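Local coordinates for protein N-hydroxyarylamine O-acetyltransferase (Bacillus cereus, PDB 4DMO) that is an active arylamine N-acetyltransferase with a non-canonical catalytic triad and probably also O-acetylates N-hydroxyarylamines, at residues 94-98 and 183-187; 106-111 and 201-205; 164-168 and 180-184. All coordinates share one frame; numbering follows the deposited sequence.

Interaction 1 (94-98 and 183-187); sequences GTVYN and TLGYA. With KH2 (3-(1-methylpiperidinium-1-yl)propane-1-sulfonate), chain C.
Tyr97 and Leu184 both place CG opposite the backbone N (chi1 -171° and 178°). This sends the two side chains across each other at about a right angle, with Tyr97 CB 3.8 Å from Leu184 CG. They sit on neighbouring antiparallel strands of the large beta sheet. The strand pairing is carried by the backbone. Thr95 and Ala187 form a hydrogen-bonded pair, with Thr95 N 2.8 Å from Ala187 O and Ala187 N 3.0 Å from Thr95 O. Val96 and Tyr186 form the next, non-hydrogen-bonded pair. Tyr97 N then reaches Gly185 O at 2.9 Å in a nearly straight bond (170° at the hydrogen). Gly185 and Tyr186 make a classic beta bulge against Leu165 of the next strand. Tyr186 CB lies against Val96 CA, while the far end of its ring leads away from residues 94-98.

The bound sulfonate ligand passes over the Tyr97 ring. Ligand C7 sits 3.7 Å above the plane of the Tyr97 ring, offset toward the rim, and Trp104 meets this ring edge-to-face. Leu184 serves the ligand in two ways. Leu184 CD2 touches ligand C16 at 3.6 Å, and Leu184 N donates a hydrogen bond to sulfonate O2 at 3.1 Å.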
# COMPACT_ATOMS: atom_id res chain seq x y z
N GLY A 94 -4.97 11.52 3.37
CA GLY A 94 -3.99 12.41 2.81
C GLY A 94 -4.10 12.49 1.31
O GLY A 94 -5.04 11.97 0.71
N THR A 95 -3.12 13.17 0.72
CA THR A 95 -3.07 13.38 -0.70
C THR A 95 -1.65 13.16 -1.17
O THR A 95 -0.71 13.70 -0.59
CB THR A 95 -3.50 14.82 -1.06
OG1 THR A 95 -4.82 15.08 -0.56
CG2 THR A 95 -3.46 15.02 -2.57
N VAL A 96 -1.49 12.37 -2.23
CA VAL A 96 -0.18 12.09 -2.81
C VAL A 96 0.31 13.29 -3.63
O VAL A 96 -0.49 14.07 -4.17
CB VAL A 96 -0.21 10.83 -3.74
CG1 VAL A 96 1.17 10.58 -4.40
CG2 VAL A 96 -0.65 9.61 -2.95
N TYR A 97 1.63 13.43 -3.68
CA TYR A 97 2.26 14.48 -4.47
C TYR A 97 2.96 13.86 -5.66
O TYR A 97 3.56 12.80 -5.57
CB TYR A 97 3.29 15.23 -3.64
CG TYR A 97 3.84 16.48 -4.32
CD1 TYR A 97 3.07 17.64 -4.36
CD2 TYR A 97 5.13 16.51 -4.86
CE1 TYR A 97 3.55 18.79 -4.94
CE2 TYR A 97 5.63 17.67 -5.45
CZ TYR A 97 4.82 18.81 -5.49
OH TYR A 97 5.27 19.99 -6.05
N ASN A 98 2.85 14.53 -6.78
CA ASN A 98 3.47 14.06 -7.98
C ASN A 98 4.71 14.86 -8.19
O ASN A 98 4.68 15.87 -8.88
CB ASN A 98 2.51 14.20 -9.14
CG ASN A 98 2.91 13.34 -10.31
OD1 ASN A 98 3.85 13.67 -11.04
ND2 ASN A 98 2.22 12.23 -10.49
N THR A 183 12.20 14.03 -1.23
CA THR A 183 11.06 14.56 -1.98
C THR A 183 9.76 14.11 -1.31
O THR A 183 9.69 13.06 -0.66
CB THR A 183 11.14 14.14 -3.46
OG1 THR A 183 11.47 12.76 -3.56
CG2 THR A 183 12.27 14.91 -4.15
N LEU A 184 8.74 14.96 -1.42
CA LEU A 184 7.45 14.73 -0.82
C LEU A 184 6.76 13.53 -1.47
O LEU A 184 6.63 13.50 -2.70
CB LEU A 184 6.59 15.97 -0.98
CG LEU A 184 5.18 15.86 -0.44
CD1 LEU A 184 5.20 15.46 1.01
CD2 LEU A 184 4.42 17.20 -0.63
N GLY A 185 6.36 12.56 -0.64
CA GLY A 185 5.62 11.39 -1.10
C GLY A 185 4.15 11.70 -1.01
O GLY A 185 3.45 11.85 -2.02
N TYR A 186 3.69 11.84 0.21
CA TYR A 186 2.38 12.43 0.39
C TYR A 186 2.28 13.25 1.67
O TYR A 186 3.10 13.12 2.61
CB TYR A 186 1.29 11.35 0.37
CG TYR A 186 1.45 10.30 1.43
CD1 TYR A 186 2.02 9.06 1.15
CD2 TYR A 186 1.01 10.54 2.72
CE1 TYR A 186 2.15 8.10 2.12
CE2 TYR A 186 1.13 9.59 3.71
CZ TYR A 186 1.70 8.37 3.41
OH TYR A 186 1.83 7.42 4.39
N ALA A 187 1.29 14.13 1.65
CA ALA A 187 0.89 14.90 2.79
C ALA A 187 -0.35 14.25 3.38
O ALA A 187 -1.19 13.72 2.64
CB ALA A 187 0.59 16.35 2.36
S KH2 C . 9.77 18.20 -3.45
C1 KH2 C . 8.22 18.96 -3.80
O1 KH2 C . 10.03 17.05 -4.28
N2 KH2 C . 5.82 21.16 -1.84
O2 KH2 C . 9.91 17.78 -2.08
C4 KH2 C . 7.79 20.16 -3.04
O4 KH2 C . 10.90 19.08 -3.63
C7 KH2 C . 6.47 20.02 -2.38
C11 KH2 C . 6.52 21.62 -0.69
C12 KH2 C . 3.59 21.80 -1.00
C13 KH2 C . 4.43 22.76 -3.00
C14 KH2 C . 3.94 23.10 -1.63
C15 KH2 C . 5.79 22.19 -2.81
C16 KH2 C . 4.50 20.74 -1.50

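Interaction 2 (106-111 and 201-205); sequences VDSGHI and AQKII
The carboxylate of Asp107, whose backbone O lies 3.5 Å from Ile204 CD1, is met from above its plane. Ser108 OG donates to Asp107 OD1 at 2.6 Å, 47° out of that plane. The other oxygen, OD2, forms a salt bridge with Lys160. Held by these two residues, the carboxylate takes no part in the contact with the helix. The second flat group is the His110 ring. The CB of His110 points away from the helix, and its ring makes no contact with residues 201-205. It meets the Tyr186 ring with the planes at about 30°, and its NE2 is hydrogen-bonded to Glu125 OE1.

The helix meets the apolar groups and the backbone of residues 106-111. At the turn's first residue, Val106 CG2 touches two isoleucines. A chi1 of -72° sets CG2 between the backbone N and the carbonyl carbon. Val106 CG2 lies 3.8 Å from Ile204 CG2 and 3.5 Å from Ile205 CD1. The second approach is tighter than usual for two carbons.

Residues 106-109 form a type II beta turn, with Asp107 and Ser108 at its corner. The turn is closed by a weak bond from Gly109 N to Val106 O. Gly109 and His110 then make a classic beta bulge opposite Gly94, where strand 103-117 resumes its pairing with strand 88-98 after the turn. Helix 195-207 packs over this turn and the part of strand 103-117 that follows it.

Ala201 lies close to the bulge. Ala201 CB sits 3.6 Å from Ser108 O and 3.8 Å from Ile111 CG1. Gly109 has no side chain, and Ile205 comes up beside its backbone, with Ile205 CG1 3.9 Å from Gly109 O. Tyr72 of helix 71-84 touches both Ile111 and Ile205.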
# COMPACT_ATOMS: atom_id res chain seq x y z
N VAL A 106 -4.91 13.68 -7.03
CA VAL A 106 -6.28 13.96 -6.64
C VAL A 106 -6.37 14.10 -5.14
O VAL A 106 -5.74 13.35 -4.38
CB VAL A 106 -7.27 12.88 -7.13
CG1 VAL A 106 -7.44 13.00 -8.59
CG2 VAL A 106 -6.82 11.48 -6.74
N ASP A 107 -7.19 15.06 -4.72
CA ASP A 107 -7.34 15.41 -3.31
C ASP A 107 -7.93 14.25 -2.51
O ASP A 107 -8.95 13.68 -2.89
CB ASP A 107 -8.24 16.64 -3.16
CG ASP A 107 -8.29 17.13 -1.77
OD1 ASP A 107 -9.11 16.62 -0.98
OD2 ASP A 107 -7.46 17.99 -1.43
N SER A 108 -7.27 13.91 -1.41
CA SER A 108 -7.77 12.93 -0.46
C SER A 108 -7.88 11.56 -1.08
O SER A 108 -8.75 10.76 -0.73
CB SER A 108 -9.10 13.39 0.11
OG SER A 108 -8.94 14.64 0.74
N GLY A 109 -6.95 11.29 -1.98
CA GLY A 109 -6.85 10.00 -2.64
C GLY A 109 -6.10 8.95 -1.83
O GLY A 109 -6.14 7.77 -2.16
N HIS A 110 -5.42 9.36 -0.76
CA HIS A 110 -4.62 8.41 -0.02
C HIS A 110 -5.20 8.08 1.34
O HIS A 110 -5.78 8.93 2.04
CB HIS A 110 -3.17 8.92 0.16
CG HIS A 110 -2.21 7.86 0.63
ND1 HIS A 110 -1.66 6.92 -0.22
CD2 HIS A 110 -1.68 7.60 1.86
CE1 HIS A 110 -0.83 6.14 0.46
NE2 HIS A 110 -0.81 6.54 1.72
N ILE A 111 -5.01 6.84 1.73
CA ILE A 111 -5.35 6.40 3.07
C ILE A 111 -4.17 5.65 3.61
O ILE A 111 -3.50 4.95 2.87
CB ILE A 111 -6.52 5.44 3.07
CG1 ILE A 111 -7.77 6.15 2.56
CG2 ILE A 111 -6.74 4.83 4.46
CD1 ILE A 111 -8.31 7.20 3.49
N ALA A 201 -12.21 7.81 -0.59
CA ALA A 201 -10.96 7.81 -1.36
C ALA A 201 -11.14 6.91 -2.58
O ALA A 201 -10.73 7.24 -3.70
CB ALA A 201 -9.79 7.35 -0.48
N GLN A 202 -11.78 5.77 -2.37
CA GLN A 202 -12.08 4.86 -3.47
C GLN A 202 -12.88 5.54 -4.57
O GLN A 202 -12.50 5.49 -5.74
CB GLN A 202 -12.85 3.62 -2.98
CG GLN A 202 -13.09 2.56 -4.08
CD GLN A 202 -13.54 1.21 -3.50
OE1 GLN A 202 -12.84 0.19 -3.66
NE2 GLN A 202 -14.70 1.19 -2.86
N LYS A 203 -13.96 6.20 -4.18
CA LYS A 203 -14.82 6.86 -5.13
C LYS A 203 -13.99 7.84 -5.90
O LYS A 203 -14.11 7.93 -7.12
CB LYS A 203 -15.99 7.56 -4.42
CG LYS A 203 -17.11 8.07 -5.36
CD LYS A 203 -18.22 8.85 -4.59
CE LYS A 203 -19.31 9.47 -5.52
NZ LYS A 203 -20.24 8.45 -6.15
N ILE A 204 -13.16 8.61 -5.20
CA ILE A 204 -12.31 9.59 -5.84
C ILE A 204 -11.40 8.92 -6.86
O ILE A 204 -11.33 9.34 -8.02
CB ILE A 204 -11.48 10.37 -4.80
CG1 ILE A 204 -12.39 11.31 -4.02
CG2 ILE A 204 -10.38 11.16 -5.48
CD1 ILE A 204 -11.86 11.71 -2.68
N ILE A 205 -10.68 7.89 -6.44
CA ILE A 205 -9.74 7.22 -7.33
C ILE A 205 -10.49 6.47 -8.47
O ILE A 205 -10.04 6.44 -9.62
CB ILE A 205 -8.81 6.24 -6.53
CG1 ILE A 205 -7.85 7.01 -5.58
CG2 ILE A 205 -8.03 5.34 -7.46
CD1 ILE A 205 -6.97 8.05 -6.24

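Interaction 3 (164-168 and 180-184); sequences ILEMR and DDWTL. With KH2 (3-(1-methylpiperidinium-1-yl)propane-1-sulfonate), chain C.
Backbone and hydroxyl bonds join Met167 and Thr183, the hydrogen-bonded pair of two antiparallel strands. Met167 N donates to Thr183 O at 2.9 Å, in the carbonyl plane. Met167 O accepts two bonds, from Thr183 N at 2.9 Å and from Thr183 OG1 at 3.1 Å. The two donors approach from opposite faces of its plane. A chi1 of 46° turns OG1 back to this carbonyl and leaves Thr183 CG2 near the ligand, 3.1 Å from sulfonate O1. Arg168 NE adds a weak bond to Asp180 O.

The main ring contact is a CH-pi interaction. Arg168 CD sits 3.6 Å from the centroid of the five-membered ring of Trp182, over its face. The guanidinium plane is turned 51° from the ring, and Arg168 NH1 lies 3.4 Å from Trp182 CZ2. Met167 N lies at the indole edge, in plane.

Two side chains also have charged partners outside the segments. Arg168 NH1 bridges to Asp150. The Glu166 carboxylate is shared by Arg152 and Arg154.

Apolar packing comes from Leu184 CD1 against Ile164 CB at 3.6 Å.

The backbone pair fixes the strand register, and the OG1 bond probably limits Thr183 chi1, keeping its methyl near the sulfonate.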
# COMPACT_ATOMS: atom_id res chain seq x y z
N ILE A 164 3.92 15.11 6.66
CA ILE A 164 4.36 14.67 5.36
C ILE A 164 5.20 13.43 5.50
O ILE A 164 5.88 13.23 6.52
CB ILE A 164 5.18 15.73 4.59
CG1 ILE A 164 6.54 15.98 5.25
CG2 ILE A 164 4.39 17.03 4.43
CD1 ILE A 164 7.42 17.02 4.47
N LEU A 165 5.13 12.60 4.46
CA LEU A 165 6.04 11.49 4.29
C LEU A 165 6.97 11.82 3.15
O LEU A 165 6.55 11.96 1.99
CB LEU A 165 5.29 10.20 3.98
CG LEU A 165 6.30 9.08 3.83
CD1 LEU A 165 6.86 8.72 5.18
CD2 LEU A 165 5.71 7.87 3.14
N GLU A 166 8.25 11.96 3.50
CA GLU A 166 9.28 12.27 2.55
C GLU A 166 10.08 11.03 2.25
O GLU A 166 10.15 10.11 3.05
CB GLU A 166 10.23 13.32 3.14
CG GLU A 166 9.91 14.75 2.78
CD GLU A 166 10.77 15.72 3.54
OE1 GLU A 166 11.17 15.38 4.67
OE2 GLU A 166 11.08 16.80 2.99
N MET A 167 10.70 11.01 1.10
CA MET A 167 11.44 9.84 0.69
C MET A 167 12.54 10.16 -0.32
O MET A 167 12.50 11.18 -1.04
CB MET A 167 10.49 8.83 0.05
CG MET A 167 9.97 9.26 -1.32
SD MET A 167 8.58 8.28 -1.95
CE MET A 167 8.21 9.09 -3.51
N ARG A 168 13.49 9.25 -0.41
CA ARG A 168 14.43 9.30 -1.51
C ARG A 168 14.88 7.91 -1.93
O ARG A 168 14.97 7.00 -1.10
CB ARG A 168 15.59 10.19 -1.11
CG ARG A 168 16.27 9.80 0.16
CD ARG A 168 17.21 10.93 0.62
NE ARG A 168 18.63 10.58 0.62
CZ ARG A 168 19.26 10.00 1.64
NH1 ARG A 168 18.59 9.67 2.73
NH2 ARG A 168 20.55 9.74 1.56
N ASP A 180 17.27 11.90 -5.97
CA ASP A 180 18.19 11.40 -4.95
C ASP A 180 18.07 12.17 -3.64
O ASP A 180 18.48 11.70 -2.58
CB ASP A 180 19.64 11.48 -5.44
CG ASP A 180 20.12 10.17 -6.02
OD1 ASP A 180 20.50 9.29 -5.23
OD2 ASP A 180 20.14 10.03 -7.26
N ASP A 181 17.50 13.36 -3.71
CA ASP A 181 17.31 14.13 -2.50
C ASP A 181 15.88 13.92 -2.02
O ASP A 181 15.02 13.44 -2.77
CB ASP A 181 17.62 15.62 -2.73
CG ASP A 181 16.86 16.21 -3.92
OD1 ASP A 181 15.87 16.96 -3.71
OD2 ASP A 181 17.23 15.93 -5.08
N TRP A 182 15.64 14.27 -0.77
CA TRP A 182 14.35 14.13 -0.16
C TRP A 182 13.26 14.78 -0.99
O TRP A 182 13.38 15.90 -1.46
CB TRP A 182 14.40 14.74 1.23
CG TRP A 182 15.18 13.93 2.17
CD1 TRP A 182 16.41 14.24 2.68
CD2 TRP A 182 14.83 12.67 2.72
NE1 TRP A 182 16.83 13.26 3.52
CE2 TRP A 182 15.86 12.26 3.57
CE3 TRP A 182 13.71 11.82 2.59
CZ2 TRP A 182 15.85 11.07 4.27
CZ3 TRP A 182 13.68 10.65 3.30
CH2 TRP A 182 14.74 10.28 4.13
N THR A 183 12.20 14.03 -1.23
CA THR A 183 11.06 14.56 -1.98
C THR A 183 9.76 14.11 -1.31
O THR A 183 9.69 13.06 -0.66
CB THR A 183 11.14 14.14 -3.46
OG1 THR A 183 11.47 12.76 -3.56
CG2 THR A 183 12.27 14.91 -4.15
N LEU A 184 8.74 14.96 -1.42
CA LEU A 184 7.45 14.73 -0.82
C LEU A 184 6.76 13.53 -1.47
O LEU A 184 6.63 13.50 -2.70
CB LEU A 184 6.59 15.97 -0.98
CG LEU A 184 5.18 15.86 -0.44
CD1 LEU A 184 5.20 15.46 1.01
CD2 LEU A 184 4.42 17.20 -0.63
S KH2 C . 9.77 18.20 -3.45
C1 KH2 C . 8.22 18.96 -3.80
O1 KH2 C . 10.03 17.05 -4.28
N2 KH2 C . 5.82 21.16 -1.84
O2 KH2 C . 9.91 17.78 -2.08
C4 KH2 C . 7.79 20.16 -3.04
O4 KH2 C . 10.90 19.08 -3.63
C7 KH2 C . 6.47 20.02 -2.38
C11 KH2 C . 6.52 21.62 -0.69
C12 KH2 C . 3.59 21.80 -1.00
C13 KH2 C . 4.43 22.76 -3.00
C14 KH2 C . 3.94 23.10 -1.63
C15 KH2 C . 5.79 22.19 -2.81
C16 KH2 C . 4.50 20.74 -1.50

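Overall arrangement
Interactions 1 and 3 share Thr183 and Leu184 and flank one strand, 183-188, in the same sheet. Their centres are 9 Å apart, joined by Gly185 N to Leu165 O at 2.7 Å. Both touch the bound sulfonate, whose pocket also includes Trp104. Interaction 2 lies on the other side of strand 88-98, its centre 12 Å from the centre of interaction 1 and 21 Å from that of interaction 3. Thr95 OG1 to Ser108 N (2.8 Å) links it to interaction 1. His110, with Cys71 and Glu125 beside it, is consistent with the Cys-His-Glu catalytic triad of this enzyme.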